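Ricin B lectin (Clostridium thermocellum, PDB 3VSF) is an exo-beta-1,3-galactanase that joins a family 43 glycoside hydrolase module to a galactose-binding beta-trefoil module of the ricin type. Local coordinates at residues A[45-50]-A[320-325]; A[284-289]-A[307-312]; A[55-60]-A[74-79]; A[339-344]-A[353-358]. One frame throughout, in Å; residues are numbered along the deposited sequence.

Contact 1. Residues A[45-50]-A[320-325]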
loop_
_atom_site.group_PDB
_atom_site.type_symbol
_atom_site.label_atom_id
_atom_site.label_comp_id
_atom_site.label_asym_id
_atom_site.label_seq_id
_atom_site.Cartn_x
_atom_site.Cartn_y
_atom_site.Cartn_z
ATOM N N GLY A 45 -8.924 3.953 5.805
ATOM C CA GLY A 45 -10.336 3.652 5.650
ATOM C C GLY A 45 -11.205 4.875 5.866
ATOM O O GLY A 45 -12.398 4.759 6.146
ATOM N N THR A 46 -10.600 6.053 5.737
ATOM C CA THR A 46 -11.319 7.309 5.919
ATOM C C THR A 46 -10.983 8.298 4.807
ATOM O O THR A 46 -10.144 8.024 3.950
ATOM C CB THR A 46 -10.979 7.967 7.271
ATOM O OG1 THR A 46 -9.664 8.534 7.216
ATOM C CG2 THR A 46 -11.047 6.947 8.399
ATOM N N GLN A 47 -11.648 9.448 4.831
ATOM C CA GLN A 47 -11.351 10.521 3.893
ATOM C C GLN A 47 -10.584 11.633 4.593
ATOM O O GLN A 47 -11.148 12.378 5.396
ATOM C CB GLN A 47 -12.636 11.073 3.273
ATOM C CG GLN A 47 -13.338 10.105 2.336
ATOM C CD GLN A 47 -14.522 10.733 1.627
ATOM O OE1 GLN A 47 -15.123 11.686 2.122
ATOM N NE2 GLN A 47 -14.859 10.204 0.458
ATOM N N PHE A 48 -9.293 11.737 4.292
ATOM C CA PHE A 48 -8.439 12.738 4.919
ATOM C C PHE A 48 -8.995 14.134 4.671
ATOM O O PHE A 48 -9.567 14.405 3.614
ATOM C CB PHE A 48 -7.011 12.647 4.378
ATOM C CG PHE A 48 -6.455 11.251 4.353
ATOM C CD1 PHE A 48 -6.992 10.258 5.157
ATOM C CD2 PHE A 48 -5.393 10.932 3.523
ATOM C CE1 PHE A 48 -6.482 8.974 5.131
ATOM C CE2 PHE A 48 -4.877 9.651 3.493
ATOM C CZ PHE A 48 -5.423 8.670 4.296
ATOM N N LYS A 49 -8.828 15.019 5.647
ATOM C CA LYS A 49 -9.292 16.394 5.509
ATOM C C LYS A 49 -8.125 17.366 5.393
ATOM O O LYS A 49 -7.139 17.258 6.123
ATOM C CB LYS A 49 -10.190 16.785 6.684
ATOM C CG LYS A 49 -11.547 16.102 6.685
ATOM C CD LYS A 49 -12.457 16.701 7.744
ATOM C CE LYS A 49 -13.860 16.125 7.660
ATOM N NZ LYS A 49 -14.778 16.760 8.647
ATOM N N ASP A 50 -8.241 18.313 4.467
ATOM C CA ASP A 50 -7.214 19.331 4.285
ATOM C C ASP A 50 -7.204 20.302 5.461
ATOM O O ASP A 50 -8.062 20.233 6.341
ATOM C CB ASP A 50 -7.426 20.084 2.969
ATOM C CG ASP A 50 -8.812 20.691 2.857
ATOM O OD1 ASP A 50 -9.355 21.138 3.888
ATOM O OD2 ASP A 50 -9.360 20.720 1.734
ATOM N N ASP A 320 -17.176 9.670 -2.733
ATOM C CA ASP A 320 -17.269 9.154 -1.371
ATOM C C ASP A 320 -16.209 8.090 -1.102
ATOM O O ASP A 320 -16.276 7.376 -0.101
ATOM C CB ASP A 320 -18.664 8.587 -1.099
ATOM C CG ASP A 320 -19.736 9.658 -1.072
ATOM O OD1 ASP A 320 -19.412 10.820 -0.747
ATOM O OD2 ASP A 320 -20.906 9.335 -1.370
ATOM N N SER A 321 -15.231 7.991 -1.996
ATOM C CA SER A 321 -14.155 7.018 -1.847
ATOM C C SER A 321 -13.150 7.455 -0.786
ATOM O O SER A 321 -12.801 8.631 -0.697
ATOM C CB SER A 321 -13.443 6.796 -3.183
ATOM O OG SER A 321 -14.317 6.222 -4.136
ATOM N N GLN A 322 -12.689 6.497 0.012
ATOM C CA GLN A 322 -11.725 6.772 1.071
ATOM C C GLN A 322 -10.316 6.372 0.642
ATOM O O GLN A 322 -10.135 5.725 -0.389
ATOM C CB GLN A 322 -12.130 6.045 2.353
ATOM C CG GLN A 322 -13.444 6.537 2.942
ATOM C CD GLN A 322 -14.189 5.463 3.711
ATOM O OE1 GLN A 322 -13.962 4.270 3.512
ATOM N NE2 GLN A 322 -15.088 5.883 4.594
ATOM N N TYR A 323 -9.320 6.763 1.431
ATOM C CA TYR A 323 -7.929 6.491 1.084
ATOM C C TYR A 323 -7.267 5.530 2.067
ATOM O O TYR A 323 -7.640 5.466 3.239
ATOM C CB TYR A 323 -7.130 7.794 1.007
ATOM C CG TYR A 323 -7.799 8.868 0.183
ATOM C CD1 TYR A 323 -7.767 8.826 -1.205
ATOM C CD2 TYR A 323 -8.465 9.924 0.791
ATOM C CE1 TYR A 323 -8.381 9.806 -1.964
ATOM C CE2 TYR A 323 -9.081 10.907 0.042
ATOM C CZ TYR A 323 -9.035 10.844 -1.334
ATOM O OH TYR A 323 -9.647 11.821 -2.083
ATOM N N VAL A 324 -6.282 4.786 1.576
ATOM C CA VAL A 324 -5.535 3.849 2.403
ATOM C C VAL A 324 -4.038 3.996 2.157
ATOM O O VAL A 324 -3.534 3.618 1.099
ATOM C CB VAL A 324 -5.951 2.392 2.122
ATOM C CG1 VAL A 324 -5.006 1.423 2.817
ATOM C CG2 VAL A 324 -7.388 2.154 2.560
ATOM N N TRP A 325 -3.331 4.554 3.133
ATOM C CA TRP A 325 -1.885 4.720 3.026
ATOM C C TRP A 325 -1.146 3.767 3.957
ATOM O O TRP A 325 -1.460 3.671 5.144
ATOM C CB TRP A 325 -1.480 6.167 3.321
ATOM C CG TRP A 325 -1.889 7.134 2.252
ATOM C CD1 TRP A 325 -2.684 6.876 1.173
ATOM C CD2 TRP A 325 -1.514 8.513 2.155
ATOM N NE1 TRP A 325 -2.832 8.011 0.413
ATOM C CE2 TRP A 325 -2.124 9.030 0.994
ATOM C CE3 TRP A 325 -0.725 9.362 2.937
ATOM C CZ2 TRP A 325 -1.968 10.356 0.596
ATOM C CZ3 TRP A 325 -0.573 10.678 2.542
ATOM C CH2 TRP A 325 -1.191 11.162 1.382
#

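Contact 2. Residues A[284-289]-A[307-312]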
loop_
_atom_site.group_PDB
_atom_site.type_symbol
_atom_site.label_atom_id
_atom_site.label_comp_id
_atom_site.label_asym_id
_atom_site.label_seq_id
_atom_site.Cartn_x
_atom_site.Cartn_y
_atom_site.Cartn_z
ATOM N N THR A 284 -6.151 -6.589 -0.770
ATOM C CA THR A 284 -5.220 -5.484 -0.570
ATOM C C THR A 284 -5.746 -4.547 0.513
ATOM O O THR A 284 -5.619 -3.327 0.413
ATOM C CB THR A 284 -4.979 -4.695 -1.872
ATOM O OG1 THR A 284 -4.788 -5.606 -2.960
ATOM C CG2 THR A 284 -3.747 -3.807 -1.741
ATOM N N TYR A 285 -6.349 -5.132 1.544
ATOM C CA TYR A 285 -6.878 -4.373 2.670
ATOM C C TYR A 285 -8.003 -3.444 2.226
ATOM O O TYR A 285 -8.048 -2.274 2.610
ATOM C CB TYR A 285 -5.758 -3.582 3.348
ATOM C CG TYR A 285 -4.542 -4.427 3.657
ATOM C CD1 TYR A 285 -4.678 -5.740 4.083
ATOM C CD2 TYR A 285 -3.262 -3.918 3.503
ATOM C CE1 TYR A 285 -3.572 -6.520 4.360
ATOM C CE2 TYR A 285 -2.148 -4.690 3.778
ATOM C CZ TYR A 285 -2.310 -5.990 4.207
ATOM O OH TYR A 285 -1.206 -6.764 4.480
ATOM N N ARG A 286 -8.910 -3.980 1.414
ATOM C CA ARG A 286 -10.034 -3.216 0.882
ATOM C C ARG A 286 -9.584 -1.933 0.190
ATOM O O ARG A 286 -10.068 -0.845 0.504
ATOM C CB ARG A 286 -11.050 -2.894 1.980
ATOM C CG ARG A 286 -11.815 -4.104 2.491
ATOM C CD ARG A 286 -13.177 -3.700 3.032
ATOM N NE ARG A 286 -13.078 -2.854 4.218
ATOM C CZ ARG A 286 -14.037 -2.029 4.625
ATOM N NH1 ARG A 286 -15.165 -1.927 3.934
ATOM N NH2 ARG A 286 -13.866 -1.297 5.719
ATOM N N SER A 287 -8.657 -2.066 -0.753
ATOM C CA SER A 287 -8.179 -0.919 -1.512
ATOM C C SER A 287 -7.569 -1.351 -2.839
ATOM O O SER A 287 -7.351 -2.539 -3.079
ATOM C CB SER A 287 -7.143 -0.134 -0.704
ATOM O OG SER A 287 -5.876 -0.766 -0.757
ATOM N N GLN A 288 -7.302 -0.376 -3.698
ATOM C CA GLN A 288 -6.621 -0.628 -4.959
ATOM C C GLN A 288 -5.421 0.303 -5.072
ATOM O O GLN A 288 -5.551 1.512 -4.881
ATOM C CB GLN A 288 -7.571 -0.414 -6.137
ATOM C CG GLN A 288 -6.998 -0.832 -7.481
ATOM C CD GLN A 288 -7.951 -0.568 -8.631
ATOM O OE1 GLN A 288 -8.926 0.169 -8.487
ATOM N NE2 GLN A 288 -7.674 -1.173 -9.780
ATOM N N PRO A 289 -4.242 -0.260 -5.374
ATOM C CA PRO A 289 -3.013 0.533 -5.481
ATOM C C PRO A 289 -3.156 1.648 -6.507
ATOM O O PRO A 289 -3.768 1.443 -7.555
ATOM C CB PRO A 289 -1.972 -0.491 -5.953
ATOM C CG PRO A 289 -2.766 -1.618 -6.534
ATOM C CD PRO A 289 -4.020 -1.674 -5.721
ATOM N N GLY A 307 -3.483 4.011 -1.893
ATOM C CA GLY A 307 -4.556 3.211 -2.447
ATOM C C GLY A 307 -5.888 3.928 -2.396
ATOM O O GLY A 307 -6.009 4.997 -1.798
ATOM N N ASP A 308 -6.891 3.334 -3.031
ATOM C CA ASP A 308 -8.235 3.892 -3.020
ATOM C C ASP A 308 -9.251 2.854 -2.570
ATOM O O ASP A 308 -9.328 1.760 -3.130
ATOM C CB ASP A 308 -8.615 4.430 -4.403
ATOM C CG ASP A 308 -7.952 5.759 -4.717
ATOM O OD1 ASP A 308 -8.469 6.801 -4.261
ATOM O OD2 ASP A 308 -6.921 5.762 -5.422
ATOM N N ARG A 309 -10.023 3.196 -1.545
ATOM C CA ARG A 309 -11.142 2.365 -1.134
ATOM C C ARG A 309 -12.392 2.859 -1.849
ATOM O O ARG A 309 -13.188 3.613 -1.288
ATOM C CB ARG A 309 -11.327 2.410 0.384
ATOM C CG ARG A 309 -12.465 1.541 0.896
ATOM C CD ARG A 309 -12.372 1.341 2.397
ATOM N NE ARG A 309 -11.163 0.613 2.768
ATOM C CZ ARG A 309 -10.833 0.295 4.016
ATOM N NH1 ARG A 309 -11.625 0.643 5.022
ATOM N NH2 ARG A 309 -9.711 -0.369 4.256
ATOM N N TRP A 310 -12.545 2.436 -3.099
ATOM C CA TRP A 310 -13.634 2.905 -3.946
ATOM C C TRP A 310 -15.004 2.670 -3.316
ATOM O O TRP A 310 -15.362 1.541 -2.982
ATOM C CB TRP A 310 -13.564 2.244 -5.323
ATOM C CG TRP A 310 -12.283 2.522 -6.051
ATOM C CD1 TRP A 310 -11.276 1.639 -6.307
ATOM C CD2 TRP A 310 -11.870 3.776 -6.608
ATOM N NE1 TRP A 310 -10.262 2.263 -6.994
ATOM C CE2 TRP A 310 -10.602 3.576 -7.190
ATOM C CE3 TRP A 310 -12.449 5.047 -6.673
ATOM C CZ2 TRP A 310 -9.904 4.600 -7.829
ATOM C CZ3 TRP A 310 -11.753 6.061 -7.307
ATOM C CH2 TRP A 310 -10.495 5.831 -7.877
ATOM N N ALA A 311 -15.764 3.749 -3.162
ATOM C CA ALA A 311 -17.096 3.676 -2.577
ATOM C C ALA A 311 -18.032 2.836 -3.438
ATOM O O ALA A 311 -19.099 2.421 -2.986
ATOM C CB ALA A 311 -17.665 5.074 -2.378
ATOM N N GLY A 312 -17.624 2.587 -4.678
ATOM C CA GLY A 312 -18.413 1.784 -5.594
ATOM C C GLY A 312 -18.645 0.381 -5.069
ATOM O O GLY A 312 -19.562 -0.312 -5.508
#

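Contact 3. Residues A[55-60]-A[74-79]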
loop_
_atom_site.group_PDB
_atom_site.type_symbol
_atom_site.label_atom_id
_atom_site.label_comp_id
_atom_site.label_asym_id
_atom_site.label_seq_id
_atom_site.Cartn_x
_atom_site.Cartn_y
_atom_site.Cartn_z
ATOM N N VAL A 55 -13.011 17.709 3.082
ATOM C CA VAL A 55 -12.621 16.390 2.601
ATOM C C VAL A 55 -11.764 16.469 1.339
ATOM O O VAL A 55 -12.167 17.058 0.336
ATOM C CB VAL A 55 -13.855 15.505 2.330
ATOM C CG1 VAL A 55 -14.917 16.287 1.568
ATOM C CG2 VAL A 55 -13.454 14.249 1.573
ATOM N N ILE A 56 -10.577 15.874 1.401
ATOM C CA ILE A 56 -9.683 15.817 0.250
ATOM C C ILE A 56 -10.273 14.928 -0.843
ATOM O O ILE A 56 -10.697 13.804 -0.577
ATOM C CB ILE A 56 -8.290 15.286 0.646
ATOM C CG1 ILE A 56 -7.627 16.227 1.655
ATOM C CG2 ILE A 56 -7.410 15.114 -0.584
ATOM C CD1 ILE A 56 -6.250 15.779 2.100
ATOM N N HIS A 57 -10.303 15.440 -2.070
ATOM C CA HIS A 57 -10.830 14.687 -3.205
ATOM C C HIS A 57 -9.782 14.501 -4.298
ATOM O O HIS A 57 -9.763 15.234 -5.286
ATOM C CB HIS A 57 -12.081 15.362 -3.774
ATOM C CG HIS A 57 -11.943 16.842 -3.961
ATOM N ND1 HIS A 57 -11.737 17.422 -5.194
ATOM C CD2 HIS A 57 -11.984 17.860 -3.069
ATOM C CE1 HIS A 57 -11.657 18.733 -5.053
ATOM N NE2 HIS A 57 -11.802 19.025 -3.773
ATOM N N ALA A 58 -8.910 13.515 -4.113
ATOM C CA ALA A 58 -7.863 13.215 -5.086
ATOM C C ALA A 58 -7.811 11.719 -5.383
ATOM O O ALA A 58 -6.788 11.067 -5.169
ATOM C CB ALA A 58 -6.515 13.710 -4.586
ATOM N N HIS A 59 -8.920 11.186 -5.881
ATOM C CA HIS A 59 -9.044 9.759 -6.140
ATOM C C HIS A 59 -8.164 9.309 -7.302
ATOM O O HIS A 59 -7.921 10.071 -8.239
ATOM C CB HIS A 59 -10.506 9.404 -6.406
ATOM C CG HIS A 59 -11.451 9.939 -5.376
ATOM N ND1 HIS A 59 -11.043 10.295 -4.108
ATOM C CD2 HIS A 59 -12.780 10.190 -5.427
ATOM C CE1 HIS A 59 -12.081 10.736 -3.422
ATOM N NE2 HIS A 59 -13.148 10.682 -4.199
ATOM N N GLY A 60 -7.689 8.069 -7.232
ATOM C CA GLY A 60 -6.794 7.530 -8.241
ATOM C C GLY A 60 -5.585 8.421 -8.436
ATOM O O GLY A 60 -4.971 8.433 -9.502
ATOM N N GLY A 74 -4.914 14.351 -8.018
ATOM C CA GLY A 74 -5.996 13.388 -8.105
ATOM C C GLY A 74 -7.211 13.969 -8.800
ATOM O O GLY A 74 -7.293 15.179 -9.006
ATOM N N GLU A 75 -8.158 13.111 -9.162
ATOM C CA GLU A 75 -9.361 13.558 -9.855
ATOM C C GLU A 75 -10.624 13.249 -9.056
ATOM O O GLU A 75 -10.590 12.481 -8.098
ATOM C CB GLU A 75 -9.440 12.929 -11.250
ATOM C CG GLU A 75 -9.360 11.409 -11.266
ATOM C CD GLU A 75 -10.640 10.744 -10.803
ATOM O OE1 GLU A 75 -11.723 11.345 -10.975
ATOM O OE2 GLU A 75 -10.563 9.621 -10.261
ATOM N N TYR A 76 -11.736 13.859 -9.459
ATOM C CA TYR A 76 -13.016 13.645 -8.796
ATOM C C TYR A 76 -14.177 14.004 -9.717
ATOM O O TYR A 76 -14.163 15.048 -10.371
ATOM C CB TYR A 76 -13.099 14.457 -7.503
ATOM C CG TYR A 76 -13.174 15.953 -7.717
ATOM C CD1 TYR A 76 -14.323 16.665 -7.395
ATOM C CD2 TYR A 76 -12.097 16.653 -8.245
ATOM C CE1 TYR A 76 -14.395 18.032 -7.589
ATOM C CE2 TYR A 76 -12.160 18.020 -8.444
ATOM C CZ TYR A 76 -13.312 18.705 -8.114
ATOM O OH TYR A 76 -13.379 20.065 -8.311
ATOM N N ARG A 77 -15.179 13.132 -9.763
ATOM C CA ARG A 77 -16.361 13.359 -10.589
ATOM C C ARG A 77 -17.280 14.423 -9.989
ATOM O O ARG A 77 -16.996 14.969 -8.924
ATOM C CB ARG A 77 -17.133 12.051 -10.788
ATOM C CG ARG A 77 -16.519 11.099 -11.806
ATOM C CD ARG A 77 -15.239 10.447 -11.298
ATOM N NE ARG A 77 -14.898 9.265 -12.087
ATOM C CZ ARG A 77 -13.843 8.488 -11.866
ATOM N NH1 ARG A 77 -13.010 8.759 -10.871
ATOM N NH2 ARG A 77 -13.622 7.434 -12.640
ATOM N N ASP A 78 -18.379 14.706 -10.683
ATOM C CA ASP A 78 -19.367 15.678 -10.219
ATOM C C ASP A 78 -20.736 15.032 -10.014
ATOM O O ASP A 78 -20.831 13.879 -9.596
ATOM C CB ASP A 78 -19.484 16.845 -11.206
ATOM C CG ASP A 78 -19.782 16.388 -12.623
ATOM O OD1 ASP A 78 -19.583 17.186 -13.563
ATOM O OD2 ASP A 78 -20.211 15.228 -12.800
ATOM N N ASP A 79 -21.795 15.781 -10.313
ATOM C CA ASP A 79 -23.156 15.267 -10.182
ATOM C C ASP A 79 -23.481 14.247 -11.269
ATOM O O ASP A 79 -24.276 13.332 -11.055
ATOM C CB ASP A 79 -24.176 16.409 -10.211
ATOM C CG ASP A 79 -24.168 17.231 -8.937
ATOM O OD1 ASP A 79 -23.736 16.705 -7.889
ATOM O OD2 ASP A 79 -24.592 18.405 -8.984
#

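Contact 4. Residues A[339-344]-A[353-358]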
loop_
_atom_site.group_PDB
_atom_site.type_symbol
_atom_site.label_atom_id
_atom_site.label_comp_id
_atom_site.label_asym_id
_atom_site.label_seq_id
_atom_site.Cartn_x
_atom_site.Cartn_y
_atom_site.Cartn_z
ATOM N N PRO A 339 2.187 -4.288 4.977
ATOM C CA PRO A 339 1.381 -4.511 6.180
ATOM C C PRO A 339 0.222 -3.529 6.280
ATOM O O PRO A 339 0.299 -2.435 5.723
ATOM C CB PRO A 339 2.379 -4.243 7.305
ATOM C CG PRO A 339 3.289 -3.210 6.736
ATOM C CD PRO A 339 3.421 -3.538 5.270
ATOM N N TYR A 340 -0.836 -3.919 6.980
ATOM C CA TYR A 340 -1.965 -3.025 7.205
ATOM C C TYR A 340 -2.010 -2.528 8.645
ATOM O O TYR A 340 -2.168 -3.312 9.580
ATOM C CB TYR A 340 -3.289 -3.707 6.859
ATOM C CG TYR A 340 -4.499 -2.885 7.248
ATOM C CD1 TYR A 340 -4.962 -1.862 6.429
ATOM C CD2 TYR A 340 -5.174 -3.127 8.436
ATOM C CE1 TYR A 340 -6.065 -1.105 6.783
ATOM C CE2 TYR A 340 -6.278 -2.376 8.798
ATOM C CZ TYR A 340 -6.719 -1.367 7.968
ATOM O OH TYR A 340 -7.817 -0.618 8.324
ATOM N N TYR A 341 -1.873 -1.219 8.810
ATOM C CA TYR A 341 -2.016 -0.588 10.111
ATOM C C TYR A 341 -3.254 0.296 10.086
ATOM O O TYR A 341 -3.388 1.158 9.219
ATOM C CB TYR A 341 -0.783 0.254 10.438
ATOM C CG TYR A 341 0.522 -0.507 10.369
ATOM C CD1 TYR A 341 0.613 -1.815 10.823
ATOM C CD2 TYR A 341 1.665 0.086 9.845
ATOM C CE1 TYR A 341 1.806 -2.513 10.760
ATOM C CE2 TYR A 341 2.861 -0.603 9.778
ATOM C CZ TYR A 341 2.926 -1.900 10.237
ATOM O OH TYR A 341 4.117 -2.588 10.169
ATOM N N ASP A 342 -4.167 0.078 11.028
ATOM C CA ASP A 342 -5.386 0.874 11.090
ATOM C C ASP A 342 -5.036 2.348 11.277
ATOM O O ASP A 342 -5.814 3.233 10.920
ATOM C CB ASP A 342 -6.290 0.388 12.222
ATOM C CG ASP A 342 -7.730 0.830 12.047
ATOM O OD1 ASP A 342 -8.493 0.112 11.364
ATOM O OD2 ASP A 342 -8.099 1.893 12.588
ATOM N N SER A 343 -3.858 2.598 11.837
ATOM C CA SER A 343 -3.341 3.953 11.998
ATOM C C SER A 343 -1.845 3.973 11.699
ATOM O O SER A 343 -1.096 3.125 12.184
ATOM C CB SER A 343 -3.604 4.467 13.415
ATOM O OG SER A 343 -4.992 4.515 13.693
ATOM N N VAL A 344 -1.416 4.941 10.896
ATOM C CA VAL A 344 -0.020 5.026 10.483
ATOM C C VAL A 344 0.623 6.337 10.923
ATOM O O VAL A 344 0.038 7.406 10.767
ATOM C CB VAL A 344 0.118 4.890 8.952
ATOM C CG1 VAL A 344 1.564 5.094 8.525
ATOM C CG2 VAL A 344 -0.395 3.537 8.491
ATOM N N ILE A 353 8.275 5.734 8.094
ATOM C CA ILE A 353 6.857 5.400 8.046
ATOM C C ILE A 353 6.602 4.093 8.789
ATOM O O ILE A 353 7.010 3.022 8.337
ATOM C CB ILE A 353 6.352 5.268 6.596
ATOM C CG1 ILE A 353 6.773 6.485 5.768
ATOM C CG2 ILE A 353 4.840 5.095 6.572
ATOM C CD1 ILE A 353 6.365 6.404 4.312
ATOM N N SER A 354 5.929 4.183 9.931
ATOM C CA SER A 354 5.679 3.006 10.754
ATOM C C SER A 354 4.262 2.983 11.317
ATOM O O SER A 354 3.436 3.838 10.993
ATOM C CB SER A 354 6.692 2.928 11.898
ATOM O OG SER A 354 6.557 4.034 12.775
ATOM N N GLU A 355 3.993 1.994 12.164
ATOM C CA GLU A 355 2.680 1.836 12.773
ATOM C C GLU A 355 2.506 2.786 13.952
ATOM O O GLU A 355 3.465 3.093 14.660
ATOM C CB GLU A 355 2.485 0.391 13.240
ATOM C CG GLU A 355 1.130 0.114 13.873
ATOM C CD GLU A 355 1.008 -1.305 14.391
ATOM O OE1 GLU A 355 -0.129 -1.742 14.670
ATOM O OE2 GLU A 355 2.048 -1.985 14.524
ATOM N N TYR A 356 1.279 3.254 14.155
ATOM C CA TYR A 356 0.967 4.083 15.311
ATOM C C TYR A 356 0.302 3.255 16.402
ATOM O O TYR A 356 -0.806 2.751 16.223
ATOM C CB TYR A 356 0.063 5.254 14.920
ATOM C CG TYR A 356 -0.505 5.996 16.109
ATOM C CD1 TYR A 356 0.299 6.815 16.893
ATOM C CD2 TYR A 356 -1.846 5.876 16.451
ATOM C CE1 TYR A 356 -0.216 7.493 17.983
ATOM C CE2 TYR A 356 -2.371 6.550 17.540
ATOM C CZ TYR A 356 -1.550 7.358 18.302
ATOM O OH TYR A 356 -2.067 8.031 19.385
ATOM N N ILE A 357 0.990 3.115 17.530
ATOM C CA ILE A 357 0.454 2.368 18.661
ATOM C C ILE A 357 -0.221 3.309 19.652
ATOM O O ILE A 357 0.450 4.092 20.326
ATOM C CB ILE A 357 1.550 1.566 19.393
ATOM C CG1 ILE A 357 2.217 0.563 18.447
ATOM C CG2 ILE A 357 0.966 0.846 20.596
ATOM C CD1 ILE A 357 3.287 1.166 17.557
ATOM N N PRO A 358 -1.557 3.239 19.737
ATOM C CA PRO A 358 -2.342 4.061 20.663
ATOM C C PRO A 358 -1.872 3.911 22.108
ATOM O O PRO A 358 -1.743 4.909 22.816
ATOM C CB PRO A 358 -3.757 3.497 20.511
ATOM C CG PRO A 358 -3.787 2.950 19.128
ATOM C CD PRO A 358 -2.415 2.393 18.888
#

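Contact 1. Residues A[45-50]-A[320-325]
Phe-48 turns the edge of its ring toward the face of Trp-325 where the loop after strand 41-43 lies over the start of strand 322-330, part of the last blade of the five-bladed beta-propeller. CE2 does the touching: it stands over the middle of the indole, 3.8 Å from Trp-325 CE2, with the ring planes 86° apart. Tyr-323, third of this aromatic cluster, is met differently. Its CB sits over a face of the Phe-48 ring, a CH-pi contact 4.1 Å from the centroid, while the two rings are inclined at 48°, neither stacked nor edge-on. The phenol end continues past Phe-48 and is hydrogen-bonded to Ala-58 N and Ile-56 O. Beside the rings the backbones are tied twice: Tyr-323 N bonds to Thr-46 O (2.9 Å), and Gly-45 N bonds to Tyr-323 O (3.2 Å). Further along, the Gln-47 and Gln-322 side chains cross at about a right angle, CG against CG at 3.6 Å, their amide planes almost perpendicular. Extended beyond CG, Gln-47 carries its amide past this crossing, and NE2 bonds to Ser-321 O at 2.8 Å, arriving above the carbonyl plane instead of on a lone pair.

Contact 2. Residues A[284-289]-A[307-312]
Arg-309 grips two successive carbonyls of the loop that leads into strand 288-296. Its NE bonds to Arg-286 O at 2.9 Å and its NH2 to Tyr-285 O at 3.0 Å, each oxygen lying somewhat out of the guanidinium plane. The Arg-309 chain leaves with CG opposite its backbone N (chi1 -179°) and bends at chi3, which turns the guanidinium to the carbonyls. Over one of its faces comes the side chain of Arg-286, CB at 3.6 Å from Arg-309 NE, and the two guanidinium planes are 39° apart; both are donors, and no bond joins them. On the other flank, Trp-310 NE1 bonds to Gln-288 OE1 at 2.9 Å, in the plane of the amide carbonyl, with amide and indole steeply inclined at 79°. Gln-288 reaches it as a fully extended chain, while its NE2 is held by Ser-251 OG. Between these side-chain bonds, Gln-288 and Asp-308 form an antiparallel hydrogen-bonded pair: Gln-288 N to Asp-308 O at 3.0 Å, Asp-308 N to Gln-288 O at 2.9 Å. Farther out, Ser-287 OG bonds to Thr-284 O at 2.8 Å and to Tyr-305 OH, and Tyr-285, whose OH bonds to Leu-338 O, packs on galactose-binding Asn-440 of the lectin module. The arrangement is that of a beta hairpin, strands 288-296 and 301-309, opening the last blade of the family 43 beta-propeller.

Contact 3. Residues A[55-60]-A[74-79]
His-57 points its imidazole at the ring of Tyr-76, edge to face, and its CB, CG, ND1 and CE1 each find part of the tyrosine. CB begins beside Tyr-76 CB, 4.0 Å away. CG follows at 4.1 Å from Tyr-76 CG, placed there by a chi1 of 46° that sets it between the backbone N and the carbonyl carbon. ND1 comes in over the centre of the phenol ring, 3.2 Å from Tyr-76 CD2, and CE1 lies farther along toward the hydroxyl, 3.5 Å from Tyr-76 CZ. The ring planes are 63° apart, and Tyr-76 is anchored at its far end by a hydrogen bond from its OH to Glu-102 OE2. The meeting occurs on the first blade of the beta-propeller, where the segment 55-60 crosses the end of strand 69-77 steeply and then turns a corner at Gly-60 into strand 61-66. Next to the rings, His-59 and Glu-75 make an antiparallel hydrogen-bonded pair: Glu-75 N bonds to His-59 O at 3.2 Å, whereas the return bond from His-59 N to Glu-75 O is weak. Gly-74, with no side chain, lets its CA come within 3.6 Å of Ala-58 CA. The Glu-75 chain, bent at chi2, brings its carboxylate back beside His-59 O. There OE2 forms a salt bridge with Arg-77 NH1 at 2.7 Å, and Arg-77 NH2 has a second carboxylate partner in Glu-118, on the neighbouring blade.

Contact 4. Residues A[339-344]-A[353-358]
Val-344 and Glu-355 face each other as an antiparallel non-hydrogen-bonded pair, CA to CA 4.8 Å, in the beta hairpin of strands 343-347 and 352-355, which strand 41-43 completes as a small three-stranded sheet. At the open end of the hairpin, Tyr-356 N bonds to Ser-343 O at 3.1 Å. The main side-chain meeting is that of Tyr-341 with Glu-355. Glu-355 CB stands over the centre of the phenol ring in a CH-pi contact, 3.4 Å from the centroid and only 8° off the ring normal. From there the extended glutamate crosses that face at about a right angle to the tyrosine side chain, and Glu-355 CD comes within 3.6 Å of Tyr-341 CD1. The carboxylate lies almost parallel to the ring, its plane turned by 8°. Its OE1 is taken up in a salt bridge by Lys-411 NZ, on a strand of the beta-trefoil, a polar tie between this hairpin and the lectin module. Next to the backbone bond, Tyr-356 presents the edge of its ring to Ser-343 CB, with CD2 at 3.8 Å. Ile-353, which also packs on Leu-304 and Pro-327 of the propeller, meets the other strand through a methyl group: its CG2 lies 3.8 Å from Val-344 CG1, the branch of that valine that also rests against Ser-354 O.

In the fold
Contacts 2 and 3 are buried, whereas contacts 1 and 4 are partly buried. Contacts 1 and 2 hold the same blade from neighbouring strands, 322-330 and 301-309, and meet through a probable hydrogen bond from Arg-309 N to Gln-322 O. Contact 3 belongs to the first blade; Tyr-323 ties it to contact 1, so 45-60 bridges the first and last blades, probably closing the propeller ring. Contact 4, about 25 Å from contact 3 between centres, lies toward the trefoil and touches contact 2 through Tyr-285 and Tyr-340. Aromatic packing marks contacts 1 and 3, arginine-to-carbonyl bonds contact 2, and a ring-on-carboxylate stack contact 4.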